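Local coordinates for protein trimethylamine-N-oxide reductase (Haemophilus influenzae, PDB 7L5I) that probably reduces trimethylamine N-oxide and related oxidised compounds at a molybdenum centre carried by two molybdopterin guanine dinucleotide cofactors, at residues A[57-62]-A[68-73]; A[158-163]-A[542-547]; A[179-184]-A[779-784]; A[718-721]-A[726-729]. All blocks are in the same frame, centred on the assembly; numbering follows the deposited sequence.

In the fold
The four contacts are spread around the cofactor-binding core, with centres 31 to 41 Å apart and no two touching. Contact 1 comes first along the chain, where edge strand 53-59 of the three-stranded N-terminal sheet meets the turn leading into helix 73-78. Contact 2 pairs helix 153-163 with helix 540-550, both in the molybdopterin oxidoreductase range. Its segments alternate along the chain with those of contact 3, which joins helix 179-187 to the loop 779-784 of the dinucleotide-binding domain; their nearest atoms are about 14 Å apart. Contact 4, a hairpin of that domain, is nested in the loop closed by contact 3. Contacts 2 and 3 bring together parts hundreds of residues apart, while contacts 1 and 4 are local.

Contact 1 (A[57-62]-A[68-73]); sequences SGPAIE and ELQTVV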
loop_
_atom_site.group_PDB
_atom_site.type_symbol
_atom_site.label_atom_id
_atom_site.label_comp_id
_atom_site.label_asym_id
_atom_site.label_seq_id
_atom_site.Cartn_x
_atom_site.Cartn_y
_atom_site.Cartn_z
ATOM N N SER A 57 11.281 19.614 12.998
ATOM C CA SER A 57 9.959 19.359 12.433
ATOM C C SER A 57 9.180 18.468 13.383
ATOM O O SER A 57 9.746 17.646 14.123
ATOM C CB SER A 57 10.058 18.745 11.024
ATOM O OG SER A 57 10.635 17.468 11.026
ATOM N N GLY A 58 7.868 18.668 13.390
ATOM C CA GLY A 58 6.974 17.874 14.201
ATOM C C GLY A 58 5.541 18.161 13.816
ATOM O O GLY A 58 5.270 18.850 12.837
ATOM N N PRO A 59 4.594 17.629 14.583
ATOM C CA PRO A 59 3.188 17.790 14.210
ATOM C C PRO A 59 2.714 19.211 14.389
ATOM O O PRO A 59 2.996 19.858 15.400
ATOM C CB PRO A 59 2.449 16.844 15.172
ATOM C CG PRO A 59 3.376 16.749 16.372
ATOM C CD PRO A 59 4.769 16.808 15.787
ATOM N N ALA A 60 1.959 19.681 13.409
ATOM C CA ALA A 60 1.287 20.956 13.527
ATOM C C ALA A 60 0.061 20.858 14.417
ATOM O O ALA A 60 -0.350 21.867 14.985
ATOM C CB ALA A 60 0.893 21.472 12.136
ATOM N N ILE A 61 -0.499 19.658 14.564
ATOM C CA ILE A 61 -1.660 19.389 15.406
ATOM C C ILE A 61 -1.299 18.219 16.310
ATOM O O ILE A 61 -0.870 17.174 15.822
ATOM C CB ILE A 61 -2.900 19.060 14.553
ATOM C CG1 ILE A 61 -3.141 20.157 13.517
ATOM C CG2 ILE A 61 -4.125 18.885 15.439
ATOM C CD1 ILE A 61 -4.128 19.777 12.439
ATOM N N GLU A 62 -1.422 18.393 17.616
ATOM C CA GLU A 62 -0.931 17.351 18.525
ATOM C C GLU A 62 -1.677 16.035 18.298
ATOM O O GLU A 62 -2.920 16.025 18.302
ATOM C CB GLU A 62 -1.085 17.784 19.983
ATOM C CG GLU A 62 0.083 17.335 20.853
ATOM C CD GLU A 62 1.434 17.752 20.268
ATOM O OE1 GLU A 62 1.493 18.827 19.626
ATOM O OE2 GLU A 62 2.421 16.993 20.421
ATOM N N GLU A 68 6.765 9.610 14.784
ATOM C CA GLU A 68 8.162 9.952 14.530
ATOM C C GLU A 68 8.454 10.222 13.063
ATOM O O GLU A 68 9.475 10.845 12.748
ATOM C CB GLU A 68 9.058 8.815 15.035
ATOM C CG GLU A 68 8.930 8.497 16.531
ATOM C CD GLU A 68 7.758 7.587 16.899
ATOM O OE1 GLU A 68 6.998 7.148 16.002
ATOM O OE2 GLU A 68 7.593 7.305 18.107
ATOM N N LEU A 69 7.573 9.799 12.139
ATOM C CA LEU A 69 7.786 10.106 10.732
ATOM C C LEU A 69 7.817 11.608 10.475
ATOM O O LEU A 69 8.433 12.045 9.500
ATOM C CB LEU A 69 6.701 9.451 9.872
ATOM C CG LEU A 69 6.521 7.948 10.062
ATOM C CD1 LEU A 69 5.399 7.489 9.135
ATOM C CD2 LEU A 69 7.787 7.192 9.769
ATOM N N GLN A 70 7.206 12.399 11.355
ATOM C CA GLN A 70 7.117 13.834 11.195
ATOM C C GLN A 70 8.394 14.573 11.561
ATOM O O GLN A 70 8.447 15.798 11.382
ATOM C CB GLN A 70 5.968 14.385 12.059
ATOM C CG GLN A 70 4.609 13.764 11.735
ATOM C CD GLN A 70 3.549 14.016 12.798
ATOM O OE1 GLN A 70 3.853 14.289 13.968
ATOM N NE2 GLN A 70 2.282 13.860 12.403
ATOM N N THR A 71 9.402 13.881 12.088
ATOM C CA THR A 71 10.506 14.539 12.767
ATOM C C THR A 71 11.772 14.644 11.923
ATOM O O THR A 71 12.789 15.124 12.433
ATOM C CB THR A 71 10.837 13.812 14.084
ATOM O OG1 THR A 71 11.291 12.475 13.804
ATOM C CG2 THR A 71 9.615 13.769 15.008
ATOM N N VAL A 72 11.739 14.257 10.647
ATOM C CA VAL A 72 12.982 14.163 9.878
ATOM C C VAL A 72 12.977 14.964 8.576
ATOM O O VAL A 72 13.634 14.585 7.605
ATOM C CB VAL A 72 13.334 12.676 9.599
ATOM C CG1 VAL A 72 13.715 11.965 10.906
ATOM C CG2 VAL A 72 12.187 11.926 8.919
ATOM N N VAL A 73 12.334 16.140 8.588
ATOM C CA VAL A 73 12.326 17.001 7.408
ATOM C C VAL A 73 13.756 17.416 7.043
ATOM O O VAL A 73 14.151 17.394 5.872
ATOM C CB VAL A 73 11.418 18.222 7.625
ATOM C CG1 VAL A 73 11.593 19.250 6.490
ATOM C CG2 VAL A 73 9.967 17.809 7.672
HETATM O O HOH W 1 13.017 17.336 14.047
#
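The hydroxyl of Ser57 points into the turn of 68-73 and is held there by two backbone groups. OG donates to the carbonyl O of Gln70 at 2.8 Å, approaching only slightly tilted from the carbonyl plane, and accepts the N-H of Val73 at 3.3 Å between N and OG along a nearly straight line (168°). A chi1 of 65° sets OG between the backbone N and carbonyl carbon of Ser57, and this carries it over the turn. Ser57 CB lies 3.5 Å from Val73 CG2, a tight carbon contact.

Strand 53-59 is an outer strand of the three-stranded antiparallel sheet of the N-terminal domain, and Gly58 is bonded through its backbone to Gly46 of the neighbouring strand. The chain leaves this edge, folds back through the 3-10 turn 68-70 and enters helix 73-78, with Val72 at the N-cap position. Through OG, Ser57 links the sheet edge to the backbone N-H of Val73, the first residue of that helix.

Further along, the side chains of Pro59 and Gln70 cross at about a right angle. Gln70 is extended beyond CG and lays OE1 against the proline ring, 3.2 Å from Pro59 CB and equally near CD. Its other amide atom, NE2, is bonded to Trp42 O and Gln229 OE1, which fixes the rotation of the amide. Inside the turn, Thr71 OG1 meets a lone pair of Glu68 O at 2.7 Å, and Thr71 N donates to the same oxygen. A water spans the two segments, accepting from Ser57 N and donating to Thr71 O at 2.7 Å.

Contact 2 (A[158-163]-A[542-547]); sequences QRYMNA and DIFVEL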
loop_
_atom_site.group_PDB
_atom_site.type_symbol
_atom_site.label_atom_id
_atom_site.label_comp_id
_atom_site.label_asym_id
_atom_site.label_seq_id
_atom_site.Cartn_x
_atom_site.Cartn_y
_atom_site.Cartn_z
ATOM N N GLN A 158 2.119 11.346 -16.151
ATOM C CA GLN A 158 1.104 10.828 -17.064
ATOM C C GLN A 158 0.469 11.950 -17.865
ATOM O O GLN A 158 0.104 11.744 -19.023
ATOM C CB GLN A 158 0.077 10.004 -16.291
ATOM C CG GLN A 158 0.734 8.747 -15.730
ATOM C CD GLN A 158 -0.209 7.826 -15.044
ATOM O OE1 GLN A 158 -1.357 8.184 -14.745
ATOM N NE2 GLN A 158 0.254 6.609 -14.761
ATOM N N ARG A 159 0.343 13.130 -17.266
ATOM C CA ARG A 159 -0.127 14.314 -17.972
ATOM C C ARG A 159 0.787 14.645 -19.138
ATOM O O ARG A 159 0.319 14.927 -20.251
ATOM C CB ARG A 159 -0.211 15.495 -17.016
ATOM C CG ARG A 159 -0.904 16.726 -17.613
ATOM C CD ARG A 159 -0.955 17.836 -16.570
ATOM N NE ARG A 159 -1.504 19.057 -17.142
ATOM C CZ ARG A 159 -2.799 19.329 -17.198
ATOM N NH1 ARG A 159 -3.690 18.487 -16.675
ATOM N NH2 ARG A 159 -3.214 20.456 -17.768
ATOM N N TYR A 160 2.100 14.620 -18.912
ATOM C CA TYR A 160 3.042 14.827 -19.999
ATOM C C TYR A 160 2.930 13.739 -21.060
ATOM O O TYR A 160 2.948 14.026 -22.262
ATOM C CB TYR A 160 4.470 14.891 -19.439
ATOM C CG TYR A 160 5.506 14.643 -20.505
ATOM C CD1 TYR A 160 5.863 15.630 -21.399
ATOM C CD2 TYR A 160 6.101 13.406 -20.639
ATOM C CE1 TYR A 160 6.791 15.388 -22.397
ATOM C CE2 TYR A 160 7.019 13.153 -21.622
ATOM C CZ TYR A 160 7.369 14.132 -22.507
ATOM O OH TYR A 160 8.298 13.858 -23.482
ATOM N N MET A 161 2.809 12.477 -20.636
ATOM C CA MET A 161 2.734 11.384 -21.600
ATOM C C MET A 161 1.473 11.503 -22.444
ATOM O O MET A 161 1.506 11.279 -23.665
ATOM C CB MET A 161 2.774 10.040 -20.879
ATOM C CG MET A 161 4.157 9.703 -20.343
ATOM S SD MET A 161 5.383 9.471 -21.661
ATOM C CE MET A 161 6.846 9.138 -20.684
ATOM N N ASN A 162 0.369 11.904 -21.823
ATOM C CA ASN A 162 -0.870 12.070 -22.573
ATOM C C ASN A 162 -0.788 13.246 -23.525
ATOM O O ASN A 162 -1.282 13.159 -24.650
ATOM C CB ASN A 162 -2.052 12.213 -21.627
ATOM C CG ASN A 162 -2.549 10.887 -21.150
ATOM O OD1 ASN A 162 -2.410 9.884 -21.840
ATOM N ND2 ASN A 162 -3.138 10.865 -19.965
ATOM N N ALA A 163 -0.165 14.339 -23.098
ATOM C CA ALA A 163 -0.015 15.485 -23.991
ATOM C C ALA A 163 0.860 15.181 -25.203
ATOM O O ALA A 163 0.753 15.878 -26.214
ATOM C CB ALA A 163 0.572 16.673 -23.237
ATOM N N ASP A 542 8.147 21.192 -13.103
ATOM C CA ASP A 542 9.085 21.927 -13.942
ATOM C C ASP A 542 9.818 21.009 -14.918
ATOM O O ASP A 542 10.072 21.399 -16.063
ATOM C CB ASP A 542 10.094 22.675 -13.060
ATOM C CG ASP A 542 9.449 23.807 -12.269
ATOM O OD1 ASP A 542 8.287 24.144 -12.563
ATOM O OD2 ASP A 542 10.113 24.376 -11.370
ATOM N N ILE A 543 10.182 19.801 -14.487
ATOM C CA ILE A 543 10.782 18.841 -15.405
ATOM C C ILE A 543 9.860 18.604 -16.598
ATOM O O ILE A 543 10.288 18.608 -17.762
ATOM C CB ILE A 543 11.095 17.515 -14.679
ATOM C CG1 ILE A 543 12.203 17.727 -13.624
ATOM C CG2 ILE A 543 11.526 16.491 -15.692
ATOM C CD1 ILE A 543 12.421 16.575 -12.702
ATOM N N PHE A 544 8.585 18.368 -16.323
ATOM C CA PHE A 544 7.674 18.002 -17.399
ATOM C C PHE A 544 7.274 19.209 -18.218
ATOM O O PHE A 544 6.992 19.058 -19.408
ATOM C CB PHE A 544 6.470 17.241 -16.831
ATOM C CG PHE A 544 6.865 15.867 -16.328
ATOM C CD1 PHE A 544 7.453 14.965 -17.194
ATOM C CD2 PHE A 544 6.742 15.510 -14.985
ATOM C CE1 PHE A 544 7.876 13.704 -16.753
ATOM C CE2 PHE A 544 7.184 14.269 -14.548
ATOM C CZ PHE A 544 7.746 13.372 -15.428
ATOM N N VAL A 545 7.300 20.409 -17.636
ATOM C CA VAL A 545 7.126 21.612 -18.451
ATOM C C VAL A 545 8.239 21.715 -19.488
ATOM O O VAL A 545 7.991 22.034 -20.663
ATOM C CB VAL A 545 7.075 22.868 -17.566
ATOM C CG1 VAL A 545 7.221 24.126 -18.439
ATOM C CG2 VAL A 545 5.805 22.902 -16.775
ATOM N N GLU A 546 9.483 21.469 -19.076
ATOM C CA GLU A 546 10.594 21.505 -20.022
ATOM C C GLU A 546 10.473 20.425 -21.097
ATOM O O GLU A 546 10.781 20.672 -22.265
ATOM C CB GLU A 546 11.924 21.365 -19.288
ATOM C CG GLU A 546 12.293 22.595 -18.473
ATOM C CD GLU A 546 12.862 23.712 -19.335
ATOM O OE1 GLU A 546 12.918 24.862 -18.845
ATOM O OE2 GLU A 546 13.255 23.435 -20.498
ATOM N N LEU A 547 10.052 19.209 -20.725
ATOM C CA LEU A 547 9.849 18.196 -21.744
ATOM C C LEU A 547 8.675 18.563 -22.653
ATOM O O LEU A 547 8.732 18.344 -23.866
ATOM C CB LEU A 547 9.626 16.830 -21.087
ATOM C CG LEU A 547 10.898 16.337 -20.396
ATOM C CD1 LEU A 547 10.568 15.129 -19.512
ATOM C CD2 LEU A 547 11.959 15.957 -21.421
HETATM O O HOH W 2 9.393 15.841 -24.732
#
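Helix-to-helix packing joins helix 153-163 to helix 540-550, with Tyr160 set against Phe544 and Leu547, residues one turn apart on the second helix. All three are buried, and the side chain of Phe544 lies about 7 Å from a bound MGD, so the interface lies close to one cofactor. The backbones approach most closely at Tyr160 and Phe544, whose CA atoms are 6.2 Å apart.

Tyr160 holds CG anti to its own nitrogen (chi1 161°), which swings the ring over Leu547. There CE1 comes within 3.4 Å of Leu547 CB, and the CD1 methyl of the leucine lies over one face of the ring. The base of the tyrosine meets Phe544 instead: Tyr160 CB is 3.7 Å from Phe544 CD1. The two rings are nearly parallel, at 27°, but slid so far apart that they hardly overlap, with 5.7 Å between centroids; the phenylalanine thus touches chiefly the CB and CG end of the tyrosine. Tyr557 of helix 554-558 packs on both aromatic side chains.

At the far end of the ring, a water lying in the ring plane sits 2.6 Å from Tyr160 OH. The same water donates to Leu547 O, at 2.7 Å between the water oxygen and Leu547 O. Contact between the side chains is apolar, with no direct hydrogen bond between the segments. The phenol group and the helix carbonyl, both polar in a buried setting, are linked through this one water, so the polar connection across the contact is indirect.

Contact 3 (A[179-184]-A[779-784]); sequences AQVIMP and KLAQGN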
loop_
_atom_site.group_PDB
_atom_site.type_symbol
_atom_site.label_atom_id
_atom_site.label_comp_id
_atom_site.label_asym_id
_atom_site.label_seq_id
_atom_site.Cartn_x
_atom_site.Cartn_y
_atom_site.Cartn_z
ATOM N N ALA A 179 -8.693 -7.902 -3.294
ATOM C CA ALA A 179 -9.972 -7.538 -2.699
ATOM C C ALA A 179 -10.758 -6.601 -3.594
ATOM O O ALA A 179 -11.986 -6.656 -3.643
ATOM C CB ALA A 179 -9.760 -6.881 -1.329
ATOM N N GLN A 180 -10.072 -5.696 -4.291
ATOM C CA GLN A 180 -10.812 -4.716 -5.071
ATOM C C GLN A 180 -11.427 -5.295 -6.330
ATOM O O GLN A 180 -12.248 -4.614 -6.966
ATOM C CB GLN A 180 -9.921 -3.528 -5.426
ATOM C CG GLN A 180 -8.988 -3.731 -6.611
ATOM C CD GLN A 180 -8.170 -2.469 -6.896
ATOM O OE1 GLN A 180 -8.201 -1.915 -7.998
ATOM N NE2 GLN A 180 -7.426 -2.030 -5.898
ATOM N N VAL A 181 -11.069 -6.517 -6.698
ATOM C CA VAL A 181 -11.677 -7.197 -7.838
ATOM C C VAL A 181 -12.798 -8.132 -7.393
ATOM O O VAL A 181 -13.826 -8.223 -8.065
ATOM C CB VAL A 181 -10.605 -7.963 -8.641
ATOM C CG1 VAL A 181 -11.240 -8.853 -9.706
ATOM C CG2 VAL A 181 -9.645 -6.974 -9.329
ATOM N N ILE A 182 -12.627 -8.823 -6.259
ATOM C CA ILE A 182 -13.699 -9.713 -5.805
ATOM C C ILE A 182 -14.852 -8.927 -5.166
ATOM O O ILE A 182 -16.015 -9.314 -5.325
ATOM C CB ILE A 182 -13.110 -10.804 -4.876
ATOM C CG1 ILE A 182 -14.168 -11.841 -4.495
ATOM C CG2 ILE A 182 -12.502 -10.252 -3.611
ATOM C CD1 ILE A 182 -14.808 -12.544 -5.658
ATOM N N MET A 183 -14.583 -7.820 -4.477
ATOM C CA MET A 183 -15.674 -7.122 -3.802
ATOM C C MET A 183 -16.734 -6.590 -4.761
ATOM O O MET A 183 -17.928 -6.682 -4.430
ATOM C CB MET A 183 -15.114 -6.009 -2.910
ATOM C CG MET A 183 -14.477 -6.537 -1.620
ATOM S SD MET A 183 -15.561 -7.491 -0.499
ATOM C CE MET A 183 -15.121 -9.192 -0.812
ATOM N N PRO A 184 -16.408 -6.069 -5.951
ATOM C CA PRO A 184 -17.492 -5.716 -6.879
ATOM C C PRO A 184 -18.410 -6.884 -7.225
ATOM O O PRO A 184 -19.612 -6.653 -7.439
ATOM C CB PRO A 184 -16.743 -5.181 -8.102
ATOM C CG PRO A 184 -15.506 -4.561 -7.509
ATOM C CD PRO A 184 -15.108 -5.528 -6.381
ATOM N N LYS A 779 -6.499 -16.226 -11.314
ATOM C CA LYS A 779 -6.916 -15.647 -12.579
ATOM C C LYS A 779 -8.002 -14.597 -12.402
ATOM O O LYS A 779 -8.221 -13.813 -13.318
ATOM C CB LYS A 779 -7.399 -16.739 -13.529
ATOM C CG LYS A 779 -6.289 -17.713 -13.856
ATOM C CD LYS A 779 -6.796 -18.829 -14.754
ATOM C CE LYS A 779 -5.657 -19.725 -15.150
ATOM N NZ LYS A 779 -5.344 -20.666 -14.064
ATOM N N LEU A 780 -8.666 -14.543 -11.248
ATOM C CA LEU A 780 -9.704 -13.539 -11.070
ATOM C C LEU A 780 -9.098 -12.141 -11.038
ATOM O O LEU A 780 -9.452 -11.273 -11.847
ATOM C CB LEU A 780 -10.510 -13.808 -9.794
ATOM C CG LEU A 780 -11.668 -12.816 -9.687
ATOM C CD1 LEU A 780 -12.780 -13.224 -10.621
ATOM C CD2 LEU A 780 -12.172 -12.707 -8.289
ATOM N N ALA A 781 -8.186 -11.895 -10.096
ATOM C CA ALA A 781 -7.666 -10.550 -9.896
ATOM C C ALA A 781 -6.240 -10.341 -10.361
ATOM O O ALA A 781 -5.829 -9.188 -10.550
ATOM C CB ALA A 781 -7.739 -10.185 -8.407
ATOM N N GLN A 782 -5.447 -11.406 -10.470
ATOM C CA GLN A 782 -4.024 -11.298 -10.753
ATOM C C GLN A 782 -3.335 -10.265 -9.862
ATOM O O GLN A 782 -2.505 -9.468 -10.328
ATOM C CB GLN A 782 -3.810 -10.972 -12.229
ATOM C CG GLN A 782 -4.358 -12.011 -13.181
ATOM C CD GLN A 782 -3.447 -13.236 -13.309
ATOM O OE1 GLN A 782 -2.460 -13.366 -12.601
ATOM N NE2 GLN A 782 -3.798 -14.150 -14.216
ATOM N N GLY A 783 -3.657 -10.295 -8.553
ATOM C CA GLY A 783 -3.001 -9.420 -7.599
ATOM C C GLY A 783 -1.612 -9.917 -7.247
ATOM O O GLY A 783 -1.206 -11.005 -7.615
ATOM N N ASN A 784 -0.847 -9.097 -6.520
ATOM C CA ASN A 784 0.486 -9.531 -6.094
ATOM C C ASN A 784 0.379 -10.444 -4.871
ATOM O O ASN A 784 -0.545 -10.319 -4.057
ATOM C CB ASN A 784 1.400 -8.320 -5.841
ATOM C CG ASN A 784 1.050 -7.527 -4.573
ATOM O OD1 ASN A 784 1.806 -7.528 -3.601
ATOM N ND2 ASN A 784 -0.082 -6.817 -4.609
#
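Ala781, whose methyl rests on Val181, gives its backbone N-H to the carboxylate oxygen OE2 of Glu359, and the side chains of Ile182 and Leu780 both touch Glu359. Glu359, on helix 359-372, thus has contacts with both segments, 179-184 and 779-784. The contact joins two parts distant in sequence, the molybdopterin oxidoreductase region and the dinucleotide-binding domain. It lies a short way along the chain from the active site: Ser175, which lines the pocket of the bound oxygen atom, comes four residues before the helix begins, and Asn784 ND2 bonds to Tyr174 O next to it.

Across the interface the touching surfaces are apolar. Val181 fits its branched CB against the loop, 3.6 Å from Ala781 CB, where the backbones are also nearest, the CA atoms of these two residues being 5.6 Å apart. Of its two methyls, CG2 borders the alanine methyl, while CG1, anti to the valine nitrogen, lies alongside the Leu780 backbone, 3.7 Å from Leu780 O. The same CG1 stands 4.0 Å from Leu780 CG, so the valine packs against both loop residues, CG1 toward Leu780 and CB with CG2 toward Ala781. The Val181 side chain also touches Tyr444 of strand 441-444, a strand whose Gln443 accepts a hydrogen bond at its backbone O from Gln782 NE2.

Leu780 sends its side chain across Ile182 at about a right angle. Because Ile182 turns at chi2 (58°), its terminal methyl folds round to the leucine: Ile182 CD1 lies 3.7 Å from Leu780 CD2.

Contact 4 (A[718-721]-A[726-729]); sequences VRIH and QVLA
Gln726, Ile720 and Ala729 bury the most surface in this antiparallel beta hairpin of strands 717-721 and 726-733. The hairpin is part of the mixed sheet of the dinucleotide-binding domain, consistent with the double-psi beta barrel known in this enzyme family. The strand directions are 150° apart.

Ile720 and Val727 form a hydrogen-bonded pair, linked by Ile720 N to Val727 O at 2.9 Å and by the return bond from Val727 N. Ala729 forms the same kind of pair with Val718, donating through its N to Val718 O and accepting from Val718 N at 2.8 Å. On the face shared by these four residues, the isoleucine carries CG1 beside its nitrogen, which extends CD1 along the sheet to 3.8 Å from the Ala729 methyl. Ile720 CB meets Val727 CG2 at 4.0 Å. Val700 of strand 699-702 packs on Val718, Ile720 and Ala729.

The other face bears the polar cross-strand pair. Gln726 sits opposite His721, with their CB atoms 3.8 Å apart, yet its amide reaches diagonally to Arg719. The arginine bends at chi3, bringing NH1 to 2.6 Å from Gln726 OE1. The bond is short but not straight: the N-H...O angle is 133°, and the donor stands above the amide plane instead of on a lone pair. Guanidinium and amide are almost perpendicular (87°). Arg719 NE has a second partner in Glu794 OE2, a salt bridge to strand 790-795. One face of the guanidinium is covered near its rim by the His721 ring, whose CD2 lies 3.3 Å above the Arg719 guanidinium plane.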
loop_
_atom_site.group_PDB
_atom_site.type_symbol
_atom_site.label_atom_id
_atom_site.label_comp_id
_atom_site.label_asym_id
_atom_site.label_seq_id
_atom_site.Cartn_x
_atom_site.Cartn_y
_atom_site.Cartn_z
ATOM N N VAL A 718 21.894 -12.639 10.296
ATOM C CA VAL A 718 21.456 -13.900 9.723
ATOM C C VAL A 718 21.304 -13.733 8.226
ATOM O O VAL A 718 21.091 -12.618 7.722
ATOM C CB VAL A 718 20.149 -14.425 10.334
ATOM C CG1 VAL A 718 20.261 -14.522 11.837
ATOM C CG2 VAL A 718 18.970 -13.521 9.964
ATOM N N ARG A 719 21.436 -14.846 7.516
ATOM C CA ARG A 719 21.112 -14.939 6.106
ATOM C C ARG A 719 19.773 -15.652 5.947
ATOM O O ARG A 719 19.572 -16.753 6.480
ATOM C CB ARG A 719 22.201 -15.678 5.329
ATOM C CG ARG A 719 22.046 -15.566 3.827
ATOM C CD ARG A 719 23.229 -16.184 3.070
ATOM N NE ARG A 719 23.170 -17.639 3.172
ATOM C CZ ARG A 719 22.630 -18.452 2.261
ATOM N NH1 ARG A 719 22.118 -17.977 1.134
ATOM N NH2 ARG A 719 22.607 -19.759 2.478
ATOM N N ILE A 720 18.850 -15.003 5.235
ATOM C CA ILE A 720 17.553 -15.569 4.892
ATOM C C ILE A 720 17.589 -15.895 3.406
ATOM O O ILE A 720 18.045 -15.070 2.598
ATOM C CB ILE A 720 16.406 -14.596 5.205
ATOM C CG1 ILE A 720 16.529 -13.993 6.588
ATOM C CG2 ILE A 720 15.073 -15.295 5.056
ATOM C CD1 ILE A 720 15.539 -12.849 6.813
ATOM N N HIS A 721 17.114 -17.082 3.026
ATOM C CA HIS A 721 17.091 -17.378 1.605
ATOM C C HIS A 721 15.881 -18.202 1.208
ATOM O O HIS A 721 15.297 -18.938 2.002
ATOM C CB HIS A 721 18.373 -18.072 1.119
ATOM C CG HIS A 721 18.776 -19.279 1.914
ATOM N ND1 HIS A 721 18.708 -20.555 1.404
ATOM C CD2 HIS A 721 19.297 -19.398 3.160
ATOM C CE1 HIS A 721 19.156 -21.413 2.304
ATOM N NE2 HIS A 721 19.520 -20.736 3.380
ATOM N N GLN A 726 18.456 -14.223 -1.668
ATOM C CA GLN A 726 18.964 -14.238 -0.307
ATOM C C GLN A 726 19.188 -12.816 0.162
ATOM O O GLN A 726 19.556 -11.943 -0.624
ATOM C CB GLN A 726 20.277 -15.040 -0.229
ATOM C CG GLN A 726 21.081 -14.986 -1.478
ATOM C CD GLN A 726 22.516 -15.521 -1.334
ATOM O OE1 GLN A 726 22.943 -15.995 -0.273
ATOM N NE2 GLN A 726 23.271 -15.416 -2.421
ATOM N N VAL A 727 18.969 -12.593 1.455
ATOM C CA VAL A 727 19.190 -11.294 2.082
ATOM C C VAL A 727 19.862 -11.499 3.435
ATOM O O VAL A 727 19.770 -12.560 4.043
ATOM C CB VAL A 727 17.877 -10.484 2.261
ATOM C CG1 VAL A 727 17.075 -10.494 0.956
ATOM C CG2 VAL A 727 17.032 -11.027 3.397
ATOM N N LEU A 728 20.540 -10.460 3.902
ATOM C CA LEU A 728 20.991 -10.387 5.276
ATOM C C LEU A 728 19.991 -9.602 6.114
ATOM O O LEU A 728 19.363 -8.656 5.642
ATOM C CB LEU A 728 22.351 -9.713 5.387
ATOM C CG LEU A 728 23.487 -10.351 4.595
ATOM C CD1 LEU A 728 24.753 -9.546 4.836
ATOM C CD2 LEU A 728 23.646 -11.812 4.985
ATOM N N ALA A 729 19.855 -10.004 7.368
ATOM C CA ALA A 729 18.968 -9.339 8.309
ATOM C C ALA A 729 19.554 -9.472 9.702
ATOM O O ALA A 729 20.501 -10.222 9.930
ATOM C CB ALA A 729 17.559 -9.922 8.209
#